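Local atomic coordinates of metagenomic carboxyl esterase MGS0156 (Uncultured organism, PDB entry 5D8M), a protein that probably hydrolyses carboxylic ester bonds as a serine hydrolase of the alpha/beta-hydrolase type. Residues Glu39-Ile44 and Gly62-Leu67; Val153-Ser158 and Ala326-Ile331. One frame throughout, in Å; residues are numbered along the deposited sequence.

Interaction 1: residues Glu39-Ile44 and Gly62-Leu67; sequences EIMTAI and GILWRL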
ATOM      1  N   GLU A  39      -5.619  18.554  -2.441  1.00 15.91           N
ATOM      2  CA  GLU A  39      -6.645  19.481  -2.026  1.00 16.86           C
ATOM      3  C   GLU A  39      -7.503  18.914  -0.888  1.00 16.77           C
ATOM      4  O   GLU A  39      -7.749  19.582   0.110  1.00 17.19           O
ATOM      5  CB  GLU A  39      -7.507  19.821  -3.240  1.00 18.63           C
ATOM      6  CG  GLU A  39      -8.505  20.954  -3.071  1.00 24.35           C
ATOM      7  CD  GLU A  39      -9.124  21.314  -4.406  1.00 30.13           C
ATOM      8  OE1 GLU A  39      -8.986  20.512  -5.357  1.00 28.06           O
ATOM      9  OE2 GLU A  39      -9.707  22.410  -4.523  1.00 36.17           O
ATOM     10  N   ILE A  40      -7.965  17.681  -1.063  1.00 16.60           N
ATOM     11  CA  ILE A  40      -8.767  16.999  -0.056  1.00 16.40           C
ATOM     12  C   ILE A  40      -7.979  16.787   1.233  1.00 15.88           C
ATOM     13  O   ILE A  40      -8.463  17.120   2.327  1.00 16.74           O
ATOM     14  CB  ILE A  40      -9.267  15.648  -0.595  1.00 16.19           C
ATOM     15  CG1 ILE A  40     -10.368  15.898  -1.633  1.00 17.58           C
ATOM     16  CG2 ILE A  40      -9.776  14.757   0.543  1.00 16.17           C
ATOM     17  CD1 ILE A  40     -10.833  14.626  -2.359  1.00 18.56           C
HETATM   18  N   MSE A  41      -6.762  16.260   1.121  1.00 15.11           N
HETATM   19  CA  MSE A  41      -5.997  15.935   2.328  1.00 14.81           C
HETATM   20  C   MSE A  41      -5.628  17.215   3.078  1.00 17.04           C
HETATM   21  O   MSE A  41      -5.716  17.289   4.308  1.00 18.49           O
HETATM   22  CB  MSE A  41      -4.749  15.119   1.988  1.00 14.08           C
HETATM   23  CG  MSE A  41      -4.056  14.530   3.205  1.00 19.13           C
HETATM   24 SE   MSE A  41      -2.655  13.257   2.729  0.58 17.40          SE
HETATM   25  CE  MSE A  41      -1.911  13.020   4.549  1.00 13.69           C
ATOM     26  N   THR A  42      -5.274  18.243   2.327  1.00 17.81           N
ATOM     27  CA  THR A  42      -4.915  19.527   2.904  1.00 19.39           C
ATOM     28  C   THR A  42      -6.079  20.188   3.682  1.00 21.67           C
ATOM     29  O   THR A  42      -5.878  20.707   4.788  1.00 17.44           O
ATOM     30  CB  THR A  42      -4.398  20.472   1.790  1.00 19.14           C
ATOM     31  OG1 THR A  42      -3.196  19.914   1.232  1.00 19.56           O
ATOM     32  CG2 THR A  42      -4.110  21.859   2.338  1.00 21.07           C
ATOM     33  N   ALA A  43      -7.283  20.153   3.107  1.00 19.83           N
ATOM     34  CA  ALA A  43      -8.492  20.676   3.752  1.00 20.93           C
ATOM     35  C   ALA A  43      -8.859  19.883   5.001  1.00 21.21           C
ATOM     36  O   ALA A  43      -9.271  20.464   6.009  1.00 18.65           O
ATOM     37  CB  ALA A  43      -9.669  20.675   2.764  1.00 19.35           C
ATOM     38  N   ILE A  44      -8.694  18.556   4.931  1.00 17.30           N
ATOM     39  CA  ILE A  44      -8.961  17.687   6.079  1.00 18.35           C
ATOM     40  C   ILE A  44      -8.110  18.108   7.272  1.00 17.93           C
ATOM     41  O   ILE A  44      -8.605  18.249   8.393  1.00 18.02           O
ATOM     42  CB  ILE A  44      -8.707  16.187   5.726  1.00 18.66           C
ATOM     43  CG1 ILE A  44      -9.886  15.654   4.898  1.00 16.86           C
ATOM     44  CG2 ILE A  44      -8.524  15.334   6.987  1.00 19.15           C
ATOM     45  CD1 ILE A  44      -9.705  14.238   4.415  1.00 16.36           C
ATOM     46  N   GLY A  62       5.621  18.641   2.651  1.00 17.88           N
ATOM     47  CA  GLY A  62       5.355  18.118   3.986  1.00 18.50           C
ATOM     48  C   GLY A  62       4.533  16.830   4.084  1.00 16.10           C
ATOM     49  O   GLY A  62       4.922  15.892   4.771  1.00 17.04           O
ATOM     50  N   ILE A  63       3.390  16.777   3.416  1.00 15.84           N
ATOM     51  CA  ILE A  63       2.615  15.543   3.413  1.00 14.74           C
ATOM     52  C   ILE A  63       2.718  14.780   2.093  1.00 14.16           C
ATOM     53  O   ILE A  63       2.751  13.545   2.085  1.00 16.41           O
ATOM     54  CB  ILE A  63       1.115  15.788   3.737  1.00 14.81           C
ATOM     55  CG1 ILE A  63       0.491  16.832   2.796  1.00 15.62           C
ATOM     56  CG2 ILE A  63       0.962  16.184   5.221  1.00 15.95           C
ATOM     57  CD1 ILE A  63      -1.084  16.900   2.838  1.00 16.80           C
ATOM     58  N   LEU A  64       2.779  15.510   0.988  1.00 14.78           N
ATOM     59  CA  LEU A  64       2.774  14.909  -0.347  1.00 14.43           C
ATOM     60  C   LEU A  64       3.769  15.602  -1.233  1.00 15.19           C
ATOM     61  O   LEU A  64       3.683  16.816  -1.419  1.00 16.50           O
ATOM     62  CB  LEU A  64       1.389  15.012  -0.981  1.00 14.52           C
ATOM     63  CG  LEU A  64       0.244  14.293  -0.272  1.00 16.27           C
ATOM     64  CD1 LEU A  64      -1.101  14.854  -0.764  1.00 14.40           C
ATOM     65  CD2 LEU A  64       0.330  12.770  -0.562  1.00 12.81           C
ATOM     66  N   TRP A  65       4.711  14.835  -1.778  1.00 15.22           N
ATOM     67  CA  TRP A  65       5.743  15.399  -2.648  1.00 15.55           C
ATOM     68  C   TRP A  65       5.110  16.064  -3.845  1.00 16.25           C
ATOM     69  O   TRP A  65       4.112  15.573  -4.373  1.00 19.73           O
ATOM     70  CB  TRP A  65       6.718  14.325  -3.135  1.00 14.98           C
ATOM     71  CG  TRP A  65       7.649  13.844  -2.082  1.00 14.65           C
ATOM     72  CD1 TRP A  65       7.541  12.691  -1.354  1.00 13.70           C
ATOM     73  CD2 TRP A  65       8.832  14.502  -1.625  1.00 16.59           C
ATOM     74  NE1 TRP A  65       8.594  12.587  -0.478  1.00 13.83           N
ATOM     75  CE2 TRP A  65       9.396  13.691  -0.616  1.00 15.68           C
ATOM     76  CE3 TRP A  65       9.473  15.700  -1.967  1.00 16.61           C
ATOM     77  CZ2 TRP A  65      10.573  14.031   0.045  1.00 15.50           C
ATOM     78  CZ3 TRP A  65      10.649  16.039  -1.300  1.00 17.42           C
ATOM     79  CH2 TRP A  65      11.184  15.206  -0.304  1.00 16.67           C
ATOM     80  N   ARG A  66       5.703  17.177  -4.264  1.00 17.41           N
ATOM     81  CA  ARG A  66       5.287  17.865  -5.472  1.00 19.21           C
ATOM     82  C   ARG A  66       6.136  17.434  -6.653  1.00 19.38           C
ATOM     83  O   ARG A  66       7.119  18.089  -6.957  1.00 20.31           O
ATOM     84  CB  ARG A  66       5.419  19.383  -5.310  1.00 23.38           C
ATOM     85  CG  ARG A  66       4.587  19.987  -4.208  1.00 26.40           C
ATOM     86  CD  ARG A  66       5.077  21.389  -3.847  1.00 27.61           C
ATOM     87  NE  ARG A  66       6.350  21.347  -3.132  1.00 28.39           N
ATOM     88  CZ  ARG A  66       7.000  22.419  -2.683  1.00 33.76           C
ATOM     89  NH1 ARG A  66       6.496  23.632  -2.873  1.00 35.20           N
ATOM     90  NH2 ARG A  66       8.153  22.279  -2.034  1.00 33.78           N
ATOM     91  N   LEU A  67       5.755  16.353  -7.323  1.00 19.20           N
ATOM     92  CA  LEU A  67       6.423  15.941  -8.547  1.00 17.87           C
ATOM     93  C   LEU A  67       5.953  16.844  -9.674  1.00 20.90           C
ATOM     94  O   LEU A  67       4.982  17.575  -9.513  1.00 23.62           O
ATOM     95  CB  LEU A  67       6.149  14.462  -8.869  1.00 16.74           C
ATOM     96  CG  LEU A  67       7.251  13.490  -8.393  1.00 15.96           C
ATOM     97  CD1 LEU A  67       7.276  13.382  -6.876  1.00 15.34           C
ATOM     98  CD2 LEU A  67       7.141  12.119  -9.047  1.00 15.81           C
TER
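Met-41, a selenomethionine, and Ile-63 meet end on, joining a helix to a loop with no hydrogen bond between the two segments. The selenomethionine turns its CG away from the backbone N (chi1 -169°) and stays extended beyond it, which carries SE and CE well clear of the helix backbone. Its CG lies 3.8 Å from CD1 of Ile-63, and its SE is 4.0 Å from that same CD1, so one methyl rests against the middle of the chain. Farther out, CE of Met-41 comes within 4.2 Å of CB of Ile-63. In Ile-63, CG1 is placed over the backbone, flanked by both N and C (chi1 55°), and the extended chi2 then sends CD1 on to the helix. Leu-64 adds a second contact, its CD1 4.1 Å from Met-41 SE, with the two chains meeting at a slant. Thr-42 touches at the margin, where OG1 stands 4.0 Å from Ile-63 CD1; this hydroxyl is hydrogen-bonded to the carbonyl of Arg-38, one turn earlier. Tyr-322 OH and Arg-38 NH2 bind the carbonyls of Ile-63 and Leu-64. The loop thus lies against helix 34-48, and Met-41 also packs on helix 324-338.

Interaction 2: residues Val153-Ser158 and Ala326-Ile331; sequences VFVTHS and ALLEAI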
ATOM      1  N   VAL A 153     -14.336  -0.975  -0.434  1.00 14.55           N
ATOM      2  CA  VAL A 153     -13.145  -0.292  -0.918  1.00 14.35           C
ATOM      3  C   VAL A 153     -11.914  -0.867  -0.220  1.00 12.31           C
ATOM      4  O   VAL A 153     -11.705  -0.633   0.966  1.00 11.16           O
ATOM      5  CB  VAL A 153     -13.236   1.235  -0.682  1.00 12.35           C
ATOM      6  CG1 VAL A 153     -11.894   1.926  -1.061  1.00 10.52           C
ATOM      7  CG2 VAL A 153     -14.400   1.817  -1.481  1.00 12.81           C
ATOM      8  N   PHE A 154     -11.109  -1.639  -0.944  1.00  9.32           N
ATOM      9  CA  PHE A 154      -9.871  -2.160  -0.375  1.00  8.41           C
ATOM     10  C   PHE A 154      -8.877  -1.024  -0.200  1.00 11.62           C
ATOM     11  O   PHE A 154      -8.739  -0.178  -1.085  1.00 10.69           O
ATOM     12  CB  PHE A 154      -9.246  -3.239  -1.272  1.00  9.69           C
ATOM     13  CG  PHE A 154      -9.985  -4.562  -1.250  1.00  8.94           C
ATOM     14  CD1 PHE A 154      -9.803  -5.449  -0.205  1.00  8.61           C
ATOM     15  CD2 PHE A 154     -10.858  -4.912  -2.281  1.00  9.47           C
ATOM     16  CE1 PHE A 154     -10.465  -6.677  -0.168  1.00 11.70           C
ATOM     17  CE2 PHE A 154     -11.526  -6.144  -2.254  1.00 15.34           C
ATOM     18  CZ  PHE A 154     -11.319  -7.031  -1.194  1.00 12.13           C
ATOM     19  N   VAL A 155      -8.219  -1.003   0.957  1.00  9.67           N
ATOM     20  CA  VAL A 155      -7.070  -0.144   1.178  1.00 10.72           C
ATOM     21  C   VAL A 155      -5.941  -1.047   1.621  1.00 10.07           C
ATOM     22  O   VAL A 155      -6.032  -1.692   2.668  1.00 10.59           O
ATOM     23  CB  VAL A 155      -7.335   0.938   2.231  1.00 12.37           C
ATOM     24  CG1 VAL A 155      -6.110   1.820   2.388  1.00  7.62           C
ATOM     25  CG2 VAL A 155      -8.552   1.786   1.806  1.00  8.98           C
ATOM     26  N   THR A 156      -4.917  -1.144   0.781  1.00  7.75           N
ATOM     27  CA  THR A 156      -3.940  -2.207   0.895  1.00 10.38           C
ATOM     28  C   THR A 156      -2.565  -1.610   1.079  1.00 13.26           C
ATOM     29  O   THR A 156      -2.329  -0.469   0.669  1.00 13.47           O
ATOM     30  CB  THR A 156      -3.970  -3.117  -0.379  1.00 11.48           C
ATOM     31  OG1 THR A 156      -3.562  -2.367  -1.538  1.00 12.75           O
ATOM     32  CG2 THR A 156      -5.382  -3.613  -0.661  1.00 12.35           C
ATOM     33  N   HIS A 157      -1.654  -2.376   1.683  1.00  9.21           N
ATOM     34  CA  HIS A 157      -0.288  -1.915   1.893  1.00  8.35           C
ATOM     35  C   HIS A 157       0.684  -3.001   1.428  1.00 12.31           C
ATOM     36  O   HIS A 157       0.480  -4.196   1.709  1.00  9.84           O
ATOM     37  CB  HIS A 157      -0.060  -1.573   3.383  1.00  9.53           C
ATOM     38  CG  HIS A 157       1.339  -1.126   3.709  1.00 10.01           C
ATOM     39  ND1 HIS A 157       2.134  -1.785   4.622  1.00 11.49           N
ATOM     40  CD2 HIS A 157       2.070  -0.079   3.260  1.00  9.07           C
ATOM     41  CE1 HIS A 157       3.292  -1.159   4.729  1.00 12.70           C
ATOM     42  NE2 HIS A 157       3.277  -0.116   3.918  1.00 12.00           N
ATOM     43  N   SER A 158       1.715  -2.576   0.699  1.00 15.56           N
ATOM     44  CA  SER A 158       2.802  -3.476   0.341  0.51 19.69           C
ATOM     45  C   SER A 158       2.308  -4.717  -0.425  1.00 14.43           C
ATOM     46  O   SER A 158       1.601  -4.626  -1.418  1.00 11.83           O
ATOM     47  CB  SER A 158       3.537  -3.879   1.616  0.51 24.17           C
ATOM     48  OG  SER A 158       4.744  -4.563   1.340  0.51 30.77           O
ATOM     49  N   ALA A 326      -5.176  11.335   8.541  1.00 14.25           N
ATOM     50  CA  ALA A 326      -5.554  12.272   7.493  1.00 12.64           C
ATOM     51  C   ALA A 326      -5.456  11.601   6.129  1.00 16.08           C
ATOM     52  O   ALA A 326      -6.324  11.805   5.263  1.00 14.95           O
ATOM     53  CB  ALA A 326      -4.693  13.497   7.542  1.00 12.57           C
ATOM     54  N   LEU A 327      -4.404  10.800   5.941  1.00 14.68           N
ATOM     55  CA  LEU A 327      -4.201  10.082   4.685  1.00 10.74           C
ATOM     56  C   LEU A 327      -5.359   9.134   4.398  1.00  8.10           C
ATOM     57  O   LEU A 327      -5.872   9.126   3.283  1.00 13.08           O
ATOM     58  CB  LEU A 327      -2.885   9.287   4.699  1.00  9.69           C
ATOM     59  CG  LEU A 327      -2.503   8.579   3.380  1.00 12.86           C
ATOM     60  CD1 LEU A 327      -2.014   9.588   2.304  1.00  8.91           C
ATOM     61  CD2 LEU A 327      -1.416   7.506   3.633  1.00 11.48           C
ATOM     62  N   LEU A 328      -5.757   8.333   5.393  1.00  8.21           N
ATOM     63  CA  LEU A 328      -6.821   7.355   5.198  1.00 13.98           C
ATOM     64  C   LEU A 328      -8.173   8.053   4.972  1.00 14.57           C
ATOM     65  O   LEU A 328      -8.958   7.623   4.131  1.00 14.02           O
ATOM     66  CB  LEU A 328      -6.918   6.408   6.391  1.00  9.50           C
ATOM     67  CG  LEU A 328      -7.842   5.198   6.237  1.00 10.06           C
ATOM     68  CD1 LEU A 328      -7.342   4.295   5.097  1.00  9.89           C
ATOM     69  CD2 LEU A 328      -7.934   4.404   7.558  1.00  9.66           C
ATOM     70  N   GLU A 329      -8.445   9.113   5.734  1.00  9.74           N
ATOM     71  CA  GLU A 329      -9.644   9.887   5.504  1.00 14.90           C
ATOM     72  C   GLU A 329      -9.667  10.528   4.107  1.00 14.08           C
ATOM     73  O   GLU A 329     -10.703  10.514   3.432  1.00 15.23           O
ATOM     74  CB  GLU A 329      -9.808  10.959   6.591  1.00 15.91           C
ATOM     75  CG  GLU A 329     -11.180  11.617   6.532  1.00 14.13           C
ATOM     76  CD  GLU A 329     -11.313  12.847   7.427  1.00 18.96           C
ATOM     77  OE1 GLU A 329     -10.643  12.920   8.500  1.00 18.59           O
ATOM     78  OE2 GLU A 329     -12.089  13.758   7.047  1.00 16.66           O
ATOM     79  N   ALA A 330      -8.539  11.075   3.658  1.00 11.04           N
ATOM     80  CA  ALA A 330      -8.465  11.637   2.314  1.00 11.96           C
ATOM     81  C   ALA A 330      -8.720  10.560   1.256  1.00 13.39           C
ATOM     82  O   ALA A 330      -9.436  10.796   0.271  1.00 13.42           O
ATOM     83  CB  ALA A 330      -7.085  12.323   2.075  1.00 10.18           C
ATOM     84  N   ILE A 331      -8.138   9.383   1.459  1.00  9.74           N
ATOM     85  CA  ILE A 331      -8.381   8.269   0.550  1.00 12.46           C
ATOM     86  C   ILE A 331      -9.886   7.972   0.460  1.00 11.78           C
ATOM     87  O   ILE A 331     -10.430   7.941  -0.644  1.00 13.05           O
ATOM     88  CB  ILE A 331      -7.626   6.999   0.999  1.00 11.52           C
ATOM     89  CG1 ILE A 331      -6.115   7.170   0.789  1.00 12.58           C
ATOM     90  CG2 ILE A 331      -8.186   5.724   0.313  1.00 11.73           C
ATOM     91  CD1 ILE A 331      -5.327   6.106   1.549  1.00 11.27           C
TER
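Val-155 points from strand 151-157 at helix 324-338 and divides its two methyl groups between Leu-328 and Ile-331, residues three apart and almost one helical turn from each other. CG1 of Val-155, anti to the backbone N, meets CD1 of Leu-328 at 3.9 Å, the two side chains neither parallel nor square to one another. CG2 faces Ile-331 instead, 4.2 Å from that residue's CG2 methyl. Ile-331 leaves the helix heading for the strand, whereas Leu-328 starts off to one side and brings only its branched end across: with chi1 at -171° and chi2 at 62°, CD1 swings over to the valine. All three residues are buried, and no hydrogen bond links the segments, so the helix rests on the sheet by methyl contacts. Leu-91 and Val-184 on the flanking strands touch Val-155, while Ile-331 reaches Val-182 and Val-184, widening the apolar surface beneath the helix. Such packing of a helix on a central strand of a parallel sheet is characteristic of three-layer alpha/beta folds. Here the chain leads from the strand into Ser-158, whose positive phi and position are consistent with the nucleophile elbow of an alpha/beta-hydrolase.

Both contacts are buried and apolar, with no hydrogen bond across either, but they occupy different layers of the fold. Interaction 2 is the deeper, about 8 Å between its centre and that of the chain, and joins helix 324-338 to the middle of the sheet; interaction 1 lies about 17 Å out, where a loop packs on helix 34-48. Though smaller in buried area, 116 against 168 Å², interaction 2 bridges a far longer gap in sequence. The two meet directly: Ile-44 CD1 lies 3.5 Å from Ala-330 N. Met-41 thus touches both the 62-67 loop and helix 324-338, which in turn meets the sheet through Leu-328 and Ile-331.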